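Local coordinates for hypothetical protein, similar to alpha-acetolactate decarboxylase (Staphylococcus aureus subsp. aureus, PDB 1XV2) that probably decarboxylates alpha-acetolactate to acetoin, as its zinc-binding relatives of the alpha-acetolactate decarboxylase family do, at residues L111-K116 with G160-E165; G156-F161 with F175-A180. One frame throughout, in Å; residues are numbered along the deposited sequence.

Contact 1. Residues L111-K116 with G160-E165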
ATOM      1  N   LEU A 111       5.989   9.257  -5.123  1.00 18.91           N
ATOM      2  CA  LEU A 111       4.619   9.438  -4.658  1.00 18.56           C
ATOM      3  C   LEU A 111       3.623   8.987  -5.712  1.00 18.48           C
ATOM      4  O   LEU A 111       3.962   8.841  -6.888  1.00 16.88           O
ATOM      5  CB  LEU A 111       4.343  10.916  -4.373  1.00 18.57           C
ATOM      6  CG  LEU A 111       5.061  11.606  -3.216  1.00 19.87           C
ATOM      7  CD1 LEU A 111       4.842  13.109  -3.321  1.00 20.03           C
ATOM      8  CD2 LEU A 111       4.538  11.073  -1.895  1.00 17.74           C
ATOM      9  N   PHE A 112       2.389   8.766  -5.277  1.00 16.93           N
ATOM     10  CA  PHE A 112       1.312   8.398  -6.182  1.00 15.40           C
ATOM     11  C   PHE A 112       0.863   9.735  -6.764  1.00 15.08           C
ATOM     12  O   PHE A 112       1.022  10.776  -6.124  1.00 15.18           O
ATOM     13  CB  PHE A 112       0.145   7.786  -5.405  1.00 14.11           C
ATOM     14  CG  PHE A 112       0.295   6.321  -5.114  1.00 11.44           C
ATOM     15  CD1 PHE A 112      -0.122   5.373  -6.039  1.00 11.35           C
ATOM     16  CD2 PHE A 112       0.814   5.890  -3.898  1.00 11.26           C
ATOM     17  CE1 PHE A 112      -0.032   4.014  -5.754  1.00 11.21           C
ATOM     18  CE2 PHE A 112       0.911   4.533  -3.604  1.00 11.79           C
ATOM     19  CZ  PHE A 112       0.485   3.595  -4.534  1.00 11.80           C
ATOM     20  N   SER A 113       0.303   9.710  -7.967  1.00 15.60           N
ATOM     21  CA  SER A 113      -0.193  10.929  -8.599  1.00 15.66           C
ATOM     22  C   SER A 113      -1.293  10.580  -9.588  1.00 15.16           C
ATOM     23  O   SER A 113      -1.387   9.446 -10.057  1.00 16.49           O
ATOM     24  CB  SER A 113       0.936  11.669  -9.325  1.00 16.78           C
ATOM     25  OG  SER A 113       1.517  10.856 -10.330  1.00 19.30           O
ATOM     26  N   ALA A 114      -2.131  11.558  -9.896  1.00 14.19           N
ATOM     27  CA  ALA A 114      -3.217  11.359 -10.835  1.00 14.54           C
ATOM     28  C   ALA A 114      -2.999  12.279 -12.025  1.00 15.94           C
ATOM     29  O   ALA A 114      -2.447  13.367 -11.880  1.00 15.70           O
ATOM     30  CB  ALA A 114      -4.550  11.674 -10.169  1.00 13.27           C
ATOM     31  N   VAL A 115      -3.432  11.841 -13.202  1.00 17.58           N
ATOM     32  CA  VAL A 115      -3.280  12.651 -14.397  1.00 19.98           C
ATOM     33  C   VAL A 115      -4.551  12.695 -15.217  1.00 20.16           C
ATOM     34  O   VAL A 115      -5.371  11.774 -15.191  1.00 20.37           O
ATOM     35  CB  VAL A 115      -2.156  12.124 -15.316  1.00 20.92           C
ATOM     36  CG1 VAL A 115      -0.842  12.093 -14.562  1.00 24.94           C
ATOM     37  CG2 VAL A 115      -2.512  10.742 -15.836  1.00 23.07           C
ATOM     38  N   LYS A 116      -4.703  13.788 -15.947  1.00 19.59           N
ATOM     39  CA  LYS A 116      -5.844  13.981 -16.816  1.00 20.39           C
ATOM     40  C   LYS A 116      -5.281  14.661 -18.050  1.00 19.76           C
ATOM     41  O   LYS A 116      -4.663  15.721 -17.956  1.00 20.41           O
ATOM     42  CB  LYS A 116      -6.898  14.866 -16.150  1.00 21.89           C
ATOM     43  CG  LYS A 116      -8.187  14.956 -16.950  1.00 25.24           C
ATOM     44  CD  LYS A 116      -9.274  15.719 -16.213  1.00 29.71           C
ATOM     45  CE  LYS A 116     -10.571  15.701 -17.010  1.00 32.68           C
ATOM     46  NZ  LYS A 116     -11.691  16.383 -16.303  1.00 35.65           N
ATOM     47  N   GLY A 160      -5.846   8.539 -15.350  1.00 13.92           N
ATOM     48  CA  GLY A 160      -5.097   7.438 -14.787  1.00 14.85           C
ATOM     49  C   GLY A 160      -4.299   7.831 -13.569  1.00 13.73           C
ATOM     50  O   GLY A 160      -4.469   8.922 -13.020  1.00 15.80           O
ATOM     51  N   PHE A 161      -3.408   6.941 -13.155  1.00 13.41           N
ATOM     52  CA  PHE A 161      -2.591   7.177 -11.980  1.00 14.04           C
ATOM     53  C   PHE A 161      -1.175   6.672 -12.161  1.00 14.24           C
ATOM     54  O   PHE A 161      -0.920   5.754 -12.939  1.00 13.59           O
ATOM     55  CB  PHE A 161      -3.201   6.458 -10.778  1.00 14.06           C
ATOM     56  CG  PHE A 161      -4.607   6.861 -10.487  1.00 14.16           C
ATOM     57  CD1 PHE A 161      -4.879   8.056  -9.829  1.00 15.53           C
ATOM     58  CD2 PHE A 161      -5.668   6.052 -10.883  1.00 13.89           C
ATOM     59  CE1 PHE A 161      -6.193   8.442  -9.567  1.00 15.64           C
ATOM     60  CE2 PHE A 161      -6.983   6.427 -10.628  1.00 13.97           C
ATOM     61  CZ  PHE A 161      -7.247   7.625  -9.968  1.00 14.14           C
ATOM     62  N   PHE A 162      -0.259   7.280 -11.424  1.00 14.21           N
ATOM     63  CA  PHE A 162       1.132   6.872 -11.452  1.00 15.02           C
ATOM     64  C   PHE A 162       1.394   6.223 -10.103  1.00 15.06           C
ATOM     65  O   PHE A 162       1.048   6.783  -9.060  1.00 15.44           O
ATOM     66  CB  PHE A 162       2.057   8.076 -11.619  1.00 15.60           C
ATOM     67  CG  PHE A 162       3.516   7.720 -11.571  1.00 17.61           C
ATOM     68  CD1 PHE A 162       4.157   7.202 -12.694  1.00 18.68           C
ATOM     69  CD2 PHE A 162       4.239   7.868 -10.394  1.00 16.60           C
ATOM     70  CE1 PHE A 162       5.500   6.835 -12.647  1.00 17.94           C
ATOM     71  CE2 PHE A 162       5.584   7.503 -10.335  1.00 20.02           C
ATOM     72  CZ  PHE A 162       6.215   6.984 -11.467  1.00 18.70           C
ATOM     73  N   THR A 163       1.990   5.037 -10.131  1.00 13.65           N
ATOM     74  CA  THR A 163       2.311   4.306  -8.915  1.00 13.77           C
ATOM     75  C   THR A 163       3.826   4.270  -8.746  1.00 14.81           C
ATOM     76  O   THR A 163       4.546   3.897  -9.670  1.00 13.44           O
ATOM     77  CB  THR A 163       1.783   2.863  -8.996  1.00 14.51           C
ATOM     78  OG1 THR A 163       0.361   2.889  -9.175  1.00 12.94           O
ATOM     79  CG2 THR A 163       2.127   2.093  -7.728  1.00 14.32           C
ATOM     80  N   PRO A 164       4.330   4.670  -7.566  1.00 16.22           N
ATOM     81  CA  PRO A 164       5.776   4.669  -7.314  1.00 17.95           C
ATOM     82  C   PRO A 164       6.321   3.247  -7.203  1.00 19.24           C
ATOM     83  O   PRO A 164       5.611   2.332  -6.779  1.00 18.73           O
ATOM     84  CB  PRO A 164       5.898   5.471  -6.018  1.00 18.02           C
ATOM     85  CG  PRO A 164       4.625   5.138  -5.307  1.00 17.81           C
ATOM     86  CD  PRO A 164       3.592   5.199  -6.405  1.00 17.19           C
ATOM     87  N   GLU A 165       7.584   3.074  -7.585  1.00 19.20           N
ATOM     88  CA  GLU A 165       8.244   1.770  -7.589  1.00 18.30           C
ATOM     89  C   GLU A 165       7.916   0.805  -6.451  1.00 18.40           C
ATOM     90  O   GLU A 165       7.448  -0.303  -6.697  1.00 18.18           O
ATOM     91  CB  GLU A 165       9.766   1.950  -7.661  1.00 19.77           C
ATOM     92  CG  GLU A 165      10.505   0.708  -8.136  1.00 20.36           C
ATOM     93  CD  GLU A 165      12.018   0.880  -8.148  1.00 23.06           C
ATOM     94  OE1 GLU A 165      12.502   1.947  -8.588  1.00 21.85           O
ATOM     95  OE2 GLU A 165      12.726  -0.059  -7.726  1.00 24.56           O
TER
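Ser113 and Phe162 exchange two backbone hydrogen bonds as an antiparallel hydrogen-bonded pair. Phe162 N gives the shorter to Ser113 O, 2.8 Å and nearly straight at 165°; Ser113 N returns a longer one to Phe162 O, 3.2 Å, arriving in the carbonyl plane on a lone pair. Val115 and Gly160 form the next such pair: Val115 N reaches Gly160 O at 3.1 Å from above the carbonyl plane, and Gly160 N answers to Val115 O. Several of these acceptors are shared with weaker CH donors. Ser113 O also takes the CA-H of Phe161, and Phe162 O that of Phe112, with 3.3 Å from Phe112 CA to the oxygen.

The side chains alternate between the faces. Ser113 OG, at chi1 60°, sits between its own backbone N and carbonyl carbon and lies 3.1 Å from Phe162 CB, while Leu111 O meets the edge of the Phe162 ring in its plane. On the other face Ala114 CB touches Phe161 CD1 at 3.6 Å, in the non-hydrogen-bonded pair between the two bonded ones. The ladder, part of the large antiparallel sheet, ends where Pro164 leaves strand 154-163: Pro164 CD stands over the centre of the Phe112 ring, a CH-pi contact 6° off the normal, and Thr163 CG2 lies alongside Phe112 CE1. Thr163 OG1 has a weak hydrogen bond to Ser172 N. Phe212 of the second subunit packs on Leu111 and Phe112.

Strand 113-118 is also bonded along its other edge to strand 198-204, through Ala114 with Gln203, so both edges are engaged. Helix 95-105 packs on the Val115 and Phe162 face through Ile102 and Lys103; Leu8 of strand 7-11 meets Phe112 and Phe161 on the other.

Contact 2. Residues G156-F161 with F175-A180. With ZN (zinc ion), chain E.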
ATOM      1  N   GLY A 156     -10.914  13.372 -26.855  1.00 20.63           N
ATOM      2  CA  GLY A 156     -11.376  12.700 -25.657  1.00 19.47           C
ATOM      3  C   GLY A 156     -10.493  13.007 -24.466  1.00 19.28           C
ATOM      4  O   GLY A 156      -9.752  13.991 -24.465  1.00 18.51           O
ATOM      5  N   ALA A 157     -10.564  12.158 -23.448  1.00 19.07           N
ATOM      6  CA  ALA A 157      -9.772  12.365 -22.250  1.00 16.44           C
ATOM      7  C   ALA A 157      -9.152  11.081 -21.735  1.00 16.57           C
ATOM      8  O   ALA A 157      -9.773  10.017 -21.759  1.00 15.94           O
ATOM      9  CB  ALA A 157     -10.636  12.992 -21.159  1.00 16.18           C
ATOM     10  N   ILE A 158      -7.910  11.197 -21.280  1.00 14.73           N
ATOM     11  CA  ILE A 158      -7.190  10.077 -20.701  1.00 14.67           C
ATOM     12  C   ILE A 158      -7.131  10.374 -19.212  1.00 14.87           C
ATOM     13  O   ILE A 158      -6.835  11.499 -18.816  1.00 15.30           O
ATOM     14  CB  ILE A 158      -5.727   9.989 -21.193  1.00 14.54           C
ATOM     15  CG1 ILE A 158      -5.671   9.570 -22.664  1.00 15.00           C
ATOM     16  CG2 ILE A 158      -4.950   9.018 -20.313  1.00 14.25           C
ATOM     17  CD1 ILE A 158      -4.255   9.478 -23.210  1.00 17.27           C
ATOM     18  N   VAL A 159      -7.423   9.377 -18.391  1.00 14.15           N
ATOM     19  CA  VAL A 159      -7.351   9.546 -16.947  1.00 14.00           C
ATOM     20  C   VAL A 159      -6.604   8.339 -16.416  1.00 13.62           C
ATOM     21  O   VAL A 159      -6.696   7.245 -16.977  1.00 13.37           O
ATOM     22  CB  VAL A 159      -8.756   9.625 -16.284  1.00 14.81           C
ATOM     23  CG1 VAL A 159      -9.537  10.795 -16.863  1.00 15.14           C
ATOM     24  CG2 VAL A 159      -9.512   8.320 -16.477  1.00 15.16           C
ATOM     25  N   GLY A 160      -5.846   8.539 -15.350  1.00 13.92           N
ATOM     26  CA  GLY A 160      -5.097   7.438 -14.787  1.00 14.85           C
ATOM     27  C   GLY A 160      -4.299   7.831 -13.569  1.00 13.73           C
ATOM     28  O   GLY A 160      -4.469   8.922 -13.020  1.00 15.80           O
ATOM     29  N   PHE A 161      -3.408   6.941 -13.155  1.00 13.41           N
ATOM     30  CA  PHE A 161      -2.591   7.177 -11.980  1.00 14.04           C
ATOM     31  C   PHE A 161      -1.175   6.672 -12.161  1.00 14.24           C
ATOM     32  O   PHE A 161      -0.920   5.754 -12.939  1.00 13.59           O
ATOM     33  CB  PHE A 161      -3.201   6.458 -10.778  1.00 14.06           C
ATOM     34  CG  PHE A 161      -4.607   6.861 -10.487  1.00 14.16           C
ATOM     35  CD1 PHE A 161      -4.879   8.056  -9.829  1.00 15.53           C
ATOM     36  CD2 PHE A 161      -5.668   6.052 -10.883  1.00 13.89           C
ATOM     37  CE1 PHE A 161      -6.193   8.442  -9.567  1.00 15.64           C
ATOM     38  CE2 PHE A 161      -6.983   6.427 -10.628  1.00 13.97           C
ATOM     39  CZ  PHE A 161      -7.247   7.625  -9.968  1.00 14.14           C
ATOM     40  N   PHE A 175       2.677   4.376 -14.957  1.00 19.28           N
ATOM     41  CA  PHE A 175       1.385   4.914 -15.368  1.00 19.16           C
ATOM     42  C   PHE A 175       0.345   3.857 -15.729  1.00 18.95           C
ATOM     43  O   PHE A 175       0.655   2.841 -16.354  1.00 18.81           O
ATOM     44  CB  PHE A 175       1.559   5.853 -16.570  1.00 19.52           C
ATOM     45  CG  PHE A 175       2.299   7.120 -16.252  1.00 18.54           C
ATOM     46  CD1 PHE A 175       1.687   8.135 -15.522  1.00 18.58           C
ATOM     47  CD2 PHE A 175       3.613   7.298 -16.673  1.00 19.97           C
ATOM     48  CE1 PHE A 175       2.372   9.313 -15.214  1.00 19.24           C
ATOM     49  CE2 PHE A 175       4.307   8.471 -16.368  1.00 19.52           C
ATOM     50  CZ  PHE A 175       3.683   9.479 -15.637  1.00 19.32           C
ATOM     51  N   HIS A 176      -0.891   4.109 -15.320  1.00 16.39           N
ATOM     52  CA  HIS A 176      -2.004   3.225 -15.631  1.00 15.79           C
ATOM     53  C   HIS A 176      -3.100   4.194 -16.040  1.00 14.69           C
ATOM     54  O   HIS A 176      -3.620   4.942 -15.211  1.00 13.21           O
ATOM     55  CB  HIS A 176      -2.420   2.402 -14.409  1.00 17.44           C
ATOM     56  CG  HIS A 176      -3.504   1.408 -14.695  1.00 18.93           C
ATOM     57  ND1 HIS A 176      -3.940   0.492 -13.763  1.00 20.58           N
ATOM     58  CD2 HIS A 176      -4.252   1.202 -15.805  1.00 18.66           C
ATOM     59  CE1 HIS A 176      -4.911  -0.236 -14.286  1.00 21.33           C
ATOM     60  NE2 HIS A 176      -5.119   0.175 -15.523  1.00 18.08           N
ATOM     61  N   ILE A 177      -3.433   4.189 -17.327  1.00 13.74           N
ATOM     62  CA  ILE A 177      -4.416   5.119 -17.860  1.00 12.19           C
ATOM     63  C   ILE A 177      -5.465   4.511 -18.776  1.00 12.45           C
ATOM     64  O   ILE A 177      -5.191   3.573 -19.527  1.00 13.79           O
ATOM     65  CB  ILE A 177      -3.714   6.235 -18.654  1.00 13.24           C
ATOM     66  CG1 ILE A 177      -2.722   5.611 -19.642  1.00 14.75           C
ATOM     67  CG2 ILE A 177      -2.989   7.183 -17.709  1.00 15.16           C
ATOM     68  CD1 ILE A 177      -2.100   6.599 -20.610  1.00 12.18           C
ATOM     69  N   HIS A 178      -6.664   5.076 -18.713  1.00 11.47           N
ATOM     70  CA  HIS A 178      -7.779   4.647 -19.548  1.00 13.12           C
ATOM     71  C   HIS A 178      -8.213   5.858 -20.359  1.00 13.86           C
ATOM     72  O   HIS A 178      -7.926   6.994 -19.984  1.00 14.28           O
ATOM     73  CB  HIS A 178      -8.954   4.157 -18.696  1.00 10.08           C
ATOM     74  CG  HIS A 178      -8.740   2.807 -18.083  1.00 13.22           C
ATOM     75  ND1 HIS A 178      -9.716   2.160 -17.355  1.00 13.51           N
ATOM     76  CD2 HIS A 178      -7.668   1.982 -18.090  1.00 11.92           C
ATOM     77  CE1 HIS A 178      -9.254   0.993 -16.942  1.00 12.36           C
ATOM     78  NE2 HIS A 178      -8.014   0.860 -17.375  1.00 10.73           N
ATOM     79  N   PHE A 179      -8.914   5.611 -21.461  1.00 14.01           N
ATOM     80  CA  PHE A 179      -9.378   6.682 -22.334  1.00 15.69           C
ATOM     81  C   PHE A 179     -10.876   6.592 -22.609  1.00 15.68           C
ATOM     82  O   PHE A 179     -11.457   5.508 -22.611  1.00 16.41           O
ATOM     83  CB  PHE A 179      -8.619   6.619 -23.665  1.00 16.90           C
ATOM     84  CG  PHE A 179      -9.072   7.635 -24.679  1.00 16.66           C
ATOM     85  CD1 PHE A 179      -8.651   8.959 -24.593  1.00 17.23           C
ATOM     86  CD2 PHE A 179      -9.921   7.266 -25.720  1.00 16.84           C
ATOM     87  CE1 PHE A 179      -9.066   9.906 -25.536  1.00 16.97           C
ATOM     88  CE2 PHE A 179     -10.342   8.202 -26.666  1.00 17.00           C
ATOM     89  CZ  PHE A 179      -9.912   9.527 -26.572  1.00 15.52           C
ATOM     90  N   ALA A 180     -11.487   7.749 -22.838  1.00 16.22           N
ATOM     91  CA  ALA A 180     -12.904   7.847 -23.172  1.00 17.26           C
ATOM     92  C   ALA A 180     -13.035   9.037 -24.115  1.00 17.19           C
ATOM     93  O   ALA A 180     -12.654  10.157 -23.769  1.00 16.16           O
ATOM     94  CB  ALA A 180     -13.755   8.068 -21.915  1.00 17.06           C
TER
HETATM   95 ZN    ZN E 801      -6.585  -0.825 -16.928  1.00 17.49          ZN
HETATM   96  O   HOH W   1      -7.729  -2.815 -17.718  1.00 14.63           O
HETATM   97  O   HOH W   2      -5.792  -3.031 -16.042  1.00 18.22           O
HETATM   98  O   HOH W   3      -7.905  -2.190 -15.335  1.00 12.83           O
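With chi1 -70°, Ile158 holds CG2 anti to its backbone N, and Ile177, at chi1 49°, tucks CG1 between its backbone N and carbonyl carbon; Ile158 CG2 thereby presses on Ile177 CB at 3.5 Å, tighter than usual for carbons. On the opposite face of the same strand His176 has CG anti to its backbone N and His178 has CG anti to its carbonyl carbon; the two different rotations bring rings two residues apart to a single zinc ion. His176 NE2 binds the metal at 2.3 Å and His178 NE2 at 2.2 Å, with three waters at 2.4 to 2.5 Å and His189 completing the site.

Six backbone hydrogen bonds join the strands. His178 N reaches Val159 O at 2.8 Å and Val159 N reaches His178 O at 2.9 Å, both nearly along the C=O axis. Phe161 and His176 trade two more, so His176 and His178 are each tied to strand 154-163 through backbone N and O. Ala157 and Ala180 make the remaining two.

On the face away from the zinc, Ile158 CG1 meets the edge of the Phe179 ring at CD1. At Gly160 the strands draw in to 3.9 Å between CA atoms of Gly160 and Ile177, and Ile177 CG2 lies against Gly160 CA.

His178 ND1 is hydrogen-bonded to Val49 O, which probably helps fix the ring's rotation with NE2 toward the metal. Three histidine nitrogens and three waters make the zinc six-coordinate; the water-filled positions could exchange, consistent with a substrate displacing water, as expected of a metal-dependent decarboxylase.

From the N terminus, strand 113-118 comes first, and contact 1 closes a loop of 43 residues between its segments, holding strands 120-127 and 148-151 and helix 140-143, when strand 154-163 returns beside it. Contact 2 then closes a shorter loop of 13 residues, the hairpin of strands 154-163 and 174-181. The loops follow one another; the contacts share Gly160 and Phe161, neither nesting in the other. Strand 154-163 thus lies between its two partners, tying strand 113-118 to the zinc-bearing strand 174-181 in one antiparallel sheet. The contacts also touch directly, Phe162 CD1 lying 3.7 Å from Phe175 CE1.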